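Local coordinates for protein pantothenate synthetase (PDB 3QTT) that probably catalyses the ATP-dependent condensation of pantoate with beta-alanine, through a pantoyl-adenylate intermediate, to give pantothenate, at residues A[29-34]-A[53-58]; A[72-77]-A[190-195]; A[107-112]-A[131-136]. All blocks are in the same frame, centred on the assembly; numbering follows the deposited sequence.

Contact 1: A[29-34]-A[53-58]; sequences VPTMGA and VIVSIF. With ANP (phosphoaminophosphonic acid-adenylate ester), chain C; PRO (proline), chain D; BAL (beta-alanine), chain F.
Thr-31 and Ile-57 lie on one face of a parallel strand pair, Pro-30 and Ser-56 on the other. Strands 26-31 and 52-57 are neighbours at the middle of the Rossmann-like parallel sheet and the two strands of a beta-alpha-beta crossover through helix 37-49. Their segments run 12° from parallel. The ladder starts with Val-29 N bonded to Ile-54 O and ends with Phe-58 N reaching Thr-31 O, 3.0 Å away and in the carbonyl plane.

Between these bonds, Ser-56 O is gripped twice by Thr-31, once by its N and once by its OG1, the latter at 2.8 Å. With chi1 at 69°, OG1 stands between the backbone N and the carbonyl carbon, which turns it back onto the neighbouring strand. There the hydroxyl also meets Ile-57 CG1 at 3.4 Å, the two side chains crossing obliquely. Ile-57 CG2, the branch anti to its backbone N, runs instead to Gly-33 CA, 3.7 Å away, and a weak bond from Gly-33 N to Thr-31 OG1 ties the turn to the strand end. The same Thr-31 side chain touches His-39, the predicted proton donor.

On the other face, Ser-56 OG lies against Pro-30, 3.6 Å from CB, and a water links this hydroxyl to Thr-31 O. Beyond the strand, Met-32, present as selenomethionine, leads its side chain into the active site, just ahead of the His-Asn-Gly-His signature (residues 36-39), the counterpart of the HIGH motif of related nucleotidyltransferases. Its N gives a weak but nearly straight bond to ANP O1A. The chain, bent at its second and third torsions, brings SE within 3.7 Å of O of the bound proline and CE within 3.5 Å of beta-alanine OXT.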
# COMPACT_ATOMS: atom_id res chain seq x y z
N VAL A 29 -14.16 2.01 14.10
CA VAL A 29 -14.07 0.58 14.30
C VAL A 29 -14.47 -0.23 13.07
O VAL A 29 -15.66 -0.37 12.79
CB VAL A 29 -14.99 0.16 15.47
CG1 VAL A 29 -14.72 -1.27 15.82
CG2 VAL A 29 -14.69 0.96 16.66
N PRO A 30 -13.49 -0.80 12.34
CA PRO A 30 -13.85 -1.71 11.22
C PRO A 30 -14.28 -3.14 11.65
O PRO A 30 -13.69 -3.69 12.60
CB PRO A 30 -12.58 -1.75 10.38
CG PRO A 30 -11.46 -1.50 11.38
CD PRO A 30 -12.04 -0.53 12.40
N THR A 31 -15.24 -3.72 10.93
CA THR A 31 -15.72 -5.08 11.16
C THR A 31 -16.26 -5.71 9.89
O THR A 31 -16.53 -5.04 8.90
CB THR A 31 -16.93 -5.09 12.12
OG1 THR A 31 -18.06 -4.50 11.46
CG2 THR A 31 -16.62 -4.33 13.40
N MSE A 32 -16.40 -7.02 9.95
CA MSE A 32 -17.12 -7.82 8.97
C MSE A 32 -18.59 -8.08 9.38
O MSE A 32 -19.23 -9.01 8.88
CB MSE A 32 -16.37 -9.09 8.68
CG MSE A 32 -14.87 -8.82 8.57
SE MSE A 32 -13.93 -9.97 7.31
CE MSE A 32 -14.49 -11.69 8.03
N GLY A 33 -19.05 -7.40 10.42
CA GLY A 33 -20.45 -7.48 10.79
C GLY A 33 -20.76 -8.72 11.61
O GLY A 33 -19.85 -9.31 12.18
N ALA A 34 -22.02 -9.12 11.68
CA ALA A 34 -22.40 -10.21 12.58
C ALA A 34 -21.89 -9.84 13.97
O ALA A 34 -21.07 -10.55 14.55
CB ALA A 34 -21.81 -11.51 12.11
N VAL A 53 -18.12 8.55 15.97
CA VAL A 53 -17.73 7.16 15.80
C VAL A 53 -18.24 6.58 14.48
O VAL A 53 -19.45 6.58 14.17
CB VAL A 53 -18.15 6.26 17.00
CG1 VAL A 53 -17.97 4.80 16.64
CG2 VAL A 53 -17.33 6.56 18.20
N ILE A 54 -17.29 6.11 13.67
CA ILE A 54 -17.63 5.44 12.43
C ILE A 54 -17.40 3.94 12.58
O ILE A 54 -16.33 3.49 13.00
CB ILE A 54 -16.84 5.97 11.22
CG1 ILE A 54 -17.18 7.44 10.95
CG2 ILE A 54 -17.15 5.10 10.00
CD1 ILE A 54 -16.08 8.23 10.21
N VAL A 55 -18.42 3.16 12.24
CA VAL A 55 -18.25 1.73 12.11
C VAL A 55 -18.44 1.30 10.65
O VAL A 55 -19.39 1.71 9.98
CB VAL A 55 -19.23 0.99 13.00
CG1 VAL A 55 -18.94 -0.51 12.98
CG2 VAL A 55 -19.19 1.54 14.43
N SER A 56 -17.53 0.49 10.15
CA SER A 56 -17.69 -0.10 8.84
C SER A 56 -18.04 -1.58 8.95
O SER A 56 -17.59 -2.28 9.87
CB SER A 56 -16.43 0.10 7.97
OG SER A 56 -15.38 -0.77 8.35
N ILE A 57 -18.88 -2.04 8.02
CA ILE A 57 -19.14 -3.46 7.90
C ILE A 57 -18.88 -3.81 6.46
O ILE A 57 -19.58 -3.35 5.56
CB ILE A 57 -20.60 -3.81 8.27
CG1 ILE A 57 -20.83 -3.59 9.75
CG2 ILE A 57 -20.93 -5.27 7.89
CD1 ILE A 57 -22.30 -3.48 10.12
N PHE A 58 -17.82 -4.59 6.25
CA PHE A 58 -17.45 -5.15 4.96
C PHE A 58 -16.85 -6.54 5.14
O PHE A 58 -15.84 -6.70 5.84
CB PHE A 58 -16.42 -4.24 4.27
CG PHE A 58 -16.17 -4.58 2.82
CD1 PHE A 58 -17.20 -4.49 1.88
CD2 PHE A 58 -14.91 -4.93 2.39
CE1 PHE A 58 -16.98 -4.78 0.54
CE2 PHE A 58 -14.68 -5.23 1.04
CZ PHE A 58 -15.72 -5.15 0.12
PG ANP C . -14.54 -12.31 14.64
O1G ANP C . -14.04 -13.22 15.68
O2G ANP C . -13.69 -10.98 14.58
O3G ANP C . -16.03 -11.90 14.89
PB ANP C . -13.00 -12.00 12.61
O1B ANP C . -11.82 -11.71 13.63
O2B ANP C . -12.36 -12.75 11.45
N3B ANP C . -14.31 -12.92 13.19
PA ANP C . -13.96 -9.20 12.65
O1A ANP C . -15.36 -8.85 12.63
O2A ANP C . -13.35 -8.38 11.53
O3A ANP C . -13.60 -10.68 12.05
O5' ANP C . -13.32 -8.56 13.93
C5' ANP C . -13.38 -7.16 13.94
C4' ANP C . -12.69 -6.35 14.95
O4' ANP C . -13.23 -6.71 16.16
C3' ANP C . -11.24 -6.72 15.01
O3' ANP C . -10.42 -5.64 15.41
C2' ANP C . -11.24 -7.81 15.92
O2' ANP C . -10.02 -8.00 16.54
C1' ANP C . -12.22 -7.36 16.93
N9 ANP C . -12.71 -8.46 17.77
C8 ANP C . -13.22 -9.61 17.36
N7 ANP C . -13.50 -10.39 18.40
C5 ANP C . -13.15 -9.71 19.50
C6 ANP C . -13.24 -10.02 20.86
N6 ANP C . -13.76 -11.24 21.29
N1 ANP C . -12.80 -9.10 21.73
C2 ANP C . -12.29 -7.93 21.32
N3 ANP C . -12.21 -7.60 20.02
C4 ANP C . -12.63 -8.48 19.11
N PRO D . -9.60 -5.62 10.21
CA PRO D . -9.86 -6.97 9.68
C PRO D . -10.41 -6.89 8.27
O PRO D . -11.55 -7.25 8.00
CB PRO D . -10.93 -7.51 10.62
CG PRO D . -10.97 -6.59 11.78
CD PRO D . -10.55 -5.26 11.27
OXT PRO D . -9.71 -6.46 7.35
N BAL F . -8.75 -11.56 11.45
CB BAL F . -10.11 -11.20 11.18
CA BAL F . -10.59 -11.26 9.76
C BAL F . -10.89 -12.59 9.09
O BAL F . -10.92 -13.66 9.76
OXT BAL F . -11.10 -12.65 7.85
O HOH W 1 -14.90 -3.16 7.68

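Contact 2: A[72-77]-A[190-195]; sequences TYPNQL and RNKNLT. With MG (magnesium ion), chain E; ANP (phosphoaminophosphonic acid-adenylate ester), chain C; BAL (beta-alanine), chain F.
Asn-193 ND2 donates to Thr-72 O at 2.9 Å from above the carbonyl plane, 46° out of it, and so not on a lone pair; the bond ties the loop of 190-195 to the last residue of helix 67-72. Thr-72 CG2 lies beside Asn-193 ND2, and Pro-74 CD is 3.8 Å from that nitrogen. Farther along, the aliphatic part of Lys-192 runs over Pro-74, with CD 4.0 Å from its CB, and sends NZ on to a weak bond with Ala-34 O.

The main side-chain meeting is that of Tyr-73 with Arg-190. The phenol ring stands on edge over the guanidinium, its CE1 3.6 Å above the plane and over the centre, with the two planes 84° apart. With CG anti to the backbone N (chi1 -155°), the ring points inward and places OH on the magnesium ion, 2.4 Å away. Arg-190, extended from CG to NE, uses NH1 to bond beta-alanine O at 3.0 Å and, weakly, ANP O2B, while NH2 forms a salt bridge with Asp-69. Two loops distant in sequence thus close over nucleotide, metal and beta-alanine, with Arg-190 in a predicted ATP-binding segment that probably corresponds to the KMSKS loop of the related nucleotidyltransferases.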
# COMPACT_ATOMS: atom_id res chain seq x y z
N THR A 72 -19.75 -19.28 3.81
CA THR A 72 -20.19 -19.69 5.15
C THR A 72 -20.32 -18.54 6.15
O THR A 72 -20.98 -18.68 7.18
CB THR A 72 -19.19 -20.69 5.78
OG1 THR A 72 -19.86 -21.90 6.12
CG2 THR A 72 -18.49 -20.08 7.02
N TYR A 73 -19.68 -17.41 5.85
CA TYR A 73 -19.55 -16.31 6.80
C TYR A 73 -20.87 -15.67 7.19
O TYR A 73 -21.66 -15.27 6.32
CB TYR A 73 -18.57 -15.23 6.31
CG TYR A 73 -17.98 -14.47 7.47
CD1 TYR A 73 -16.89 -14.97 8.17
CD2 TYR A 73 -18.56 -13.29 7.91
CE1 TYR A 73 -16.39 -14.32 9.23
CE2 TYR A 73 -18.05 -12.61 8.98
CZ TYR A 73 -16.96 -13.13 9.64
OH TYR A 73 -16.45 -12.48 10.74
N PRO A 74 -21.12 -15.56 8.51
CA PRO A 74 -22.42 -15.05 8.91
C PRO A 74 -22.58 -13.59 8.59
O PRO A 74 -21.65 -12.78 8.80
CB PRO A 74 -22.49 -15.31 10.45
CG PRO A 74 -21.10 -15.55 10.89
CD PRO A 74 -20.26 -15.93 9.67
N ASN A 75 -23.77 -13.27 8.07
CA ASN A 75 -24.25 -11.90 7.93
C ASN A 75 -25.67 -11.73 8.47
O ASN A 75 -26.56 -12.47 8.09
CB ASN A 75 -24.21 -11.47 6.47
CG ASN A 75 -25.13 -12.29 5.61
OD1 ASN A 75 -25.42 -13.45 5.92
ND2 ASN A 75 -25.60 -11.70 4.50
N GLN A 76 -25.88 -10.81 9.41
CA GLN A 76 -27.21 -10.30 9.61
C GLN A 76 -27.15 -8.79 9.65
O GLN A 76 -27.05 -8.22 10.72
CB GLN A 76 -27.58 -10.76 11.00
CG GLN A 76 -26.40 -11.54 11.66
CD GLN A 76 -26.10 -11.14 13.11
OE1 GLN A 76 -25.84 -9.97 13.41
NE2 GLN A 76 -26.11 -12.12 14.01
N LEU A 77 -27.49 -8.12 8.58
CA LEU A 77 -27.20 -6.70 8.58
C LEU A 77 -28.28 -5.95 9.34
O LEU A 77 -28.01 -5.00 10.06
CB LEU A 77 -27.04 -6.19 7.14
CG LEU A 77 -27.07 -4.67 6.93
CD1 LEU A 77 -25.81 -4.03 7.42
CD2 LEU A 77 -27.31 -4.32 5.47
N ARG A 190 -17.87 -16.45 13.85
CA ARG A 190 -17.95 -17.79 13.29
C ARG A 190 -18.45 -18.78 14.32
O ARG A 190 -18.70 -19.95 14.03
CB ARG A 190 -16.58 -18.19 12.74
CG ARG A 190 -16.08 -17.33 11.56
CD ARG A 190 -14.71 -17.85 11.09
NE ARG A 190 -14.26 -17.37 9.79
CZ ARG A 190 -13.39 -16.38 9.61
NH1 ARG A 190 -12.90 -15.74 10.67
NH2 ARG A 190 -13.01 -16.01 8.38
N ASN A 191 -18.60 -18.31 15.55
CA ASN A 191 -19.17 -19.14 16.60
C ASN A 191 -20.65 -19.36 16.38
O ASN A 191 -21.24 -20.26 16.98
CB ASN A 191 -18.93 -18.51 17.97
CG ASN A 191 -17.47 -18.50 18.34
OD1 ASN A 191 -16.63 -19.09 17.65
ND2 ASN A 191 -17.15 -17.85 19.44
N LYS A 192 -21.25 -18.55 15.50
CA LYS A 192 -22.66 -18.68 15.15
C LYS A 192 -22.82 -19.91 14.33
O LYS A 192 -23.88 -20.49 14.29
CB LYS A 192 -23.17 -17.50 14.33
CG LYS A 192 -23.28 -16.20 15.12
CD LYS A 192 -23.69 -15.01 14.26
CE LYS A 192 -23.61 -13.71 15.06
NZ LYS A 192 -22.31 -13.52 15.78
N ASN A 193 -21.75 -20.32 13.68
CA ASN A 193 -21.84 -21.43 12.76
C ASN A 193 -21.68 -22.78 13.44
O ASN A 193 -21.80 -23.83 12.80
CB ASN A 193 -20.84 -21.26 11.61
CG ASN A 193 -21.31 -20.23 10.58
OD1 ASN A 193 -22.51 -19.94 10.48
ND2 ASN A 193 -20.37 -19.69 9.80
N LEU A 194 -21.41 -22.76 14.73
CA LEU A 194 -21.16 -24.03 15.40
C LEU A 194 -22.38 -24.57 16.11
O LEU A 194 -23.16 -23.84 16.74
CB LEU A 194 -19.93 -23.98 16.30
CG LEU A 194 -19.70 -22.75 17.18
CD1 LEU A 194 -20.76 -22.77 18.21
CD2 LEU A 194 -18.32 -22.81 17.81
N THR A 195 -22.55 -25.88 15.96
CA THR A 195 -23.65 -26.60 16.54
C THR A 195 -23.48 -26.74 18.03
O THR A 195 -22.39 -26.61 18.56
CB THR A 195 -23.77 -28.02 16.01
OG1 THR A 195 -23.75 -28.93 17.12
CG2 THR A 195 -22.63 -28.34 15.05
MG MG E . -17.47 -10.50 11.65
PG ANP C . -14.54 -12.31 14.64
O1G ANP C . -14.04 -13.22 15.68
O2G ANP C . -13.69 -10.98 14.58
O3G ANP C . -16.03 -11.90 14.89
PB ANP C . -13.00 -12.00 12.61
O1B ANP C . -11.82 -11.71 13.63
O2B ANP C . -12.36 -12.75 11.45
N3B ANP C . -14.31 -12.92 13.19
PA ANP C . -13.96 -9.20 12.65
O1A ANP C . -15.36 -8.85 12.63
O2A ANP C . -13.35 -8.38 11.53
O3A ANP C . -13.60 -10.68 12.05
O5' ANP C . -13.32 -8.56 13.93
C5' ANP C . -13.38 -7.16 13.94
C4' ANP C . -12.69 -6.35 14.95
O4' ANP C . -13.23 -6.71 16.16
C3' ANP C . -11.24 -6.72 15.01
O3' ANP C . -10.42 -5.64 15.41
C2' ANP C . -11.24 -7.81 15.92
O2' ANP C . -10.02 -8.00 16.54
C1' ANP C . -12.22 -7.36 16.93
N9 ANP C . -12.71 -8.46 17.77
C8 ANP C . -13.22 -9.61 17.36
N7 ANP C . -13.50 -10.39 18.40
C5 ANP C . -13.15 -9.71 19.50
C6 ANP C . -13.24 -10.02 20.86
N6 ANP C . -13.76 -11.24 21.29
N1 ANP C . -12.80 -9.10 21.73
C2 ANP C . -12.29 -7.93 21.32
N3 ANP C . -12.21 -7.60 20.02
C4 ANP C . -12.63 -8.48 19.11
N BAL F . -8.75 -11.56 11.45
CB BAL F . -10.11 -11.20 11.18
CA BAL F . -10.59 -11.26 9.76
C BAL F . -10.89 -12.59 9.09
O BAL F . -10.92 -13.66 9.76
OXT BAL F . -11.10 -12.65 7.85

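Contact 3: A[107-112]-A[131-136]; sequences LRIEPK and MLTVVL. With PRO (proline), chain D.
Ile-109 N is bonded to Thr-133 OG1 at 2.8 Å, and the nearly straight bond (164°) joins strand 107-111 directly to helix 127-142. Around it Ile-109 divides its side chain. Ile-109 CG2, anti to the backbone N, rests on Leu-132 CB at 3.6 Å, whereas CD1 of Ile-109 meets Leu-136 CD2 at 3.8 Å. Both leucines meet the isoleucine at about a right angle. Pro-111 CG adds a contact to Leu-132 CD1, 3.9 Å away, and Thr-133 CG2 lies near Leu-107 O.

The helix segment packs against the strand with their N-to-C directions 123° apart, and that strand pairs with an antiparallel strand of the second subunit, so the sheet continues across the interface of the homodimer. Leu-136 also packs on Phe-167 of the second subunit.

Ser-129, one helical turn before Thr-133, fixes both partners: its O receives the hydroxyl of Thr-133, and its OG is bonded to Ile-109 O. Leu-132 is backed by Leu-159 of helix 154-166. Another side of helix 127-142 carries Met-131 (present as selenomethionine), Val-134 and Val-135 to the bound proline, with Met-131 CG and Val-134 CG1 each 3.3 Å from its OXT; Met-131 also touches Gln-63 and Gln-156, predicted to bind pantoate.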
# COMPACT_ATOMS: atom_id res chain seq x y z
N LEU A 107 -3.70 -4.02 -6.94
CA LEU A 107 -2.62 -3.45 -6.18
C LEU A 107 -2.81 -3.91 -4.74
O LEU A 107 -3.86 -3.69 -4.15
CB LEU A 107 -2.61 -1.92 -6.29
CG LEU A 107 -2.30 -1.25 -7.65
CD1 LEU A 107 -2.39 0.27 -7.56
CD2 LEU A 107 -0.95 -1.69 -8.29
N ARG A 108 -1.81 -4.59 -4.20
CA ARG A 108 -1.98 -5.27 -2.93
C ARG A 108 -0.78 -4.98 -2.07
O ARG A 108 0.32 -4.80 -2.59
CB ARG A 108 -2.05 -6.77 -3.14
CG ARG A 108 -2.81 -7.17 -4.36
CD ARG A 108 -2.57 -8.61 -4.64
NE ARG A 108 -3.34 -9.05 -5.79
CZ ARG A 108 -3.80 -10.29 -5.96
NH1 ARG A 108 -3.59 -11.22 -5.02
NH2 ARG A 108 -4.49 -10.59 -7.06
N ILE A 109 -1.03 -4.94 -0.76
CA ILE A 109 0.02 -4.90 0.22
C ILE A 109 0.51 -6.32 0.43
O ILE A 109 -0.26 -7.20 0.77
CB ILE A 109 -0.53 -4.38 1.53
CG1 ILE A 109 -1.08 -2.98 1.32
CG2 ILE A 109 0.53 -4.43 2.65
CD1 ILE A 109 -0.02 -1.91 1.37
N GLU A 110 1.79 -6.54 0.20
CA GLU A 110 2.36 -7.85 0.47
C GLU A 110 3.38 -7.71 1.58
O GLU A 110 4.40 -7.04 1.40
CB GLU A 110 2.99 -8.42 -0.80
CG GLU A 110 2.03 -8.46 -2.00
CD GLU A 110 1.08 -9.65 -2.00
OE1 GLU A 110 0.89 -10.28 -0.94
OE2 GLU A 110 0.52 -9.96 -3.07
N PRO A 111 3.08 -8.28 2.77
CA PRO A 111 4.00 -8.25 3.91
C PRO A 111 5.18 -9.18 3.73
O PRO A 111 4.95 -10.35 3.45
CB PRO A 111 3.14 -8.77 5.07
CG PRO A 111 1.90 -9.29 4.50
CD PRO A 111 1.97 -9.21 3.00
N LYS A 112 6.41 -8.71 3.94
CA LYS A 112 7.52 -9.61 4.16
C LYS A 112 8.13 -9.25 5.50
O LYS A 112 8.90 -8.30 5.59
CB LYS A 112 8.57 -9.38 3.08
CG LYS A 112 8.01 -9.32 1.66
CD LYS A 112 7.61 -10.70 1.15
CE LYS A 112 7.52 -10.71 -0.37
NZ LYS A 112 7.35 -12.09 -0.87
N MSE A 131 -6.15 -8.43 4.11
CA MSE A 131 -6.57 -7.62 5.22
C MSE A 131 -5.81 -6.32 5.22
O MSE A 131 -6.37 -5.27 5.52
CB MSE A 131 -6.42 -8.41 6.53
CG MSE A 131 -6.68 -7.59 7.77
SE MSE A 131 -5.08 -6.59 8.31
CE MSE A 131 -3.87 -8.08 8.67
N LEU A 132 -4.53 -6.39 4.88
CA LEU A 132 -3.71 -5.19 4.84
C LEU A 132 -4.15 -4.27 3.69
O LEU A 132 -4.16 -3.05 3.83
CB LEU A 132 -2.23 -5.51 4.74
CG LEU A 132 -1.66 -6.00 6.07
CD1 LEU A 132 -0.20 -6.37 5.91
CD2 LEU A 132 -1.81 -4.96 7.14
N THR A 133 -4.53 -4.87 2.57
CA THR A 133 -4.99 -4.07 1.46
C THR A 133 -6.31 -3.37 1.84
O THR A 133 -6.46 -2.15 1.65
CB THR A 133 -5.09 -4.89 0.16
OG1 THR A 133 -3.77 -5.21 -0.30
CG2 THR A 133 -5.71 -4.07 -0.92
N VAL A 134 -7.28 -4.11 2.38
CA VAL A 134 -8.53 -3.47 2.69
C VAL A 134 -8.38 -2.43 3.82
O VAL A 134 -8.99 -1.35 3.76
CB VAL A 134 -9.67 -4.49 2.98
CG1 VAL A 134 -9.67 -4.92 4.41
CG2 VAL A 134 -11.03 -3.88 2.63
N VAL A 135 -7.55 -2.72 4.82
CA VAL A 135 -7.45 -1.84 5.98
C VAL A 135 -6.78 -0.56 5.57
O VAL A 135 -7.11 0.49 6.08
CB VAL A 135 -6.71 -2.48 7.21
CG1 VAL A 135 -6.33 -1.42 8.21
CG2 VAL A 135 -7.58 -3.54 7.88
N LEU A 136 -5.85 -0.65 4.64
CA LEU A 136 -5.28 0.57 4.07
C LEU A 136 -6.37 1.37 3.40
O LEU A 136 -6.52 2.55 3.68
CB LEU A 136 -4.20 0.25 3.06
CG LEU A 136 -3.52 1.47 2.44
CD1 LEU A 136 -2.95 2.41 3.53
CD2 LEU A 136 -2.44 0.99 1.52
N PRO D . -9.60 -5.62 10.21
CA PRO D . -9.86 -6.97 9.68
C PRO D . -10.41 -6.89 8.27
O PRO D . -11.55 -7.25 8.00
CB PRO D . -10.93 -7.51 10.62
CG PRO D . -10.97 -6.59 11.78
CD PRO D . -10.55 -5.26 11.27
OXT PRO D . -9.71 -6.46 7.35

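In the fold
Contacts 1 and 3 are buried, whereas contact 2 lies at the surface, where two loops close over the ligands. Contact 1 is built mainly from backbone bonds between parallel strands; contact 3 sets one hydroxyl bond among aliphatic side chains, and contact 2 relies on charged and aromatic groups around phosphate and metal. Contacts 1 and 2 share the nucleotide and beta-alanine and touch each other, with Met-32 CE 3.3 Å from Tyr-73 CZ. Contacts 1 and 3 border the bound proline and meet through Phe-58 and Val-134. Contacts 2 and 3 stay about 10 Å apart at their nearest atoms; of the three, contact 3 alone reaches the second subunit.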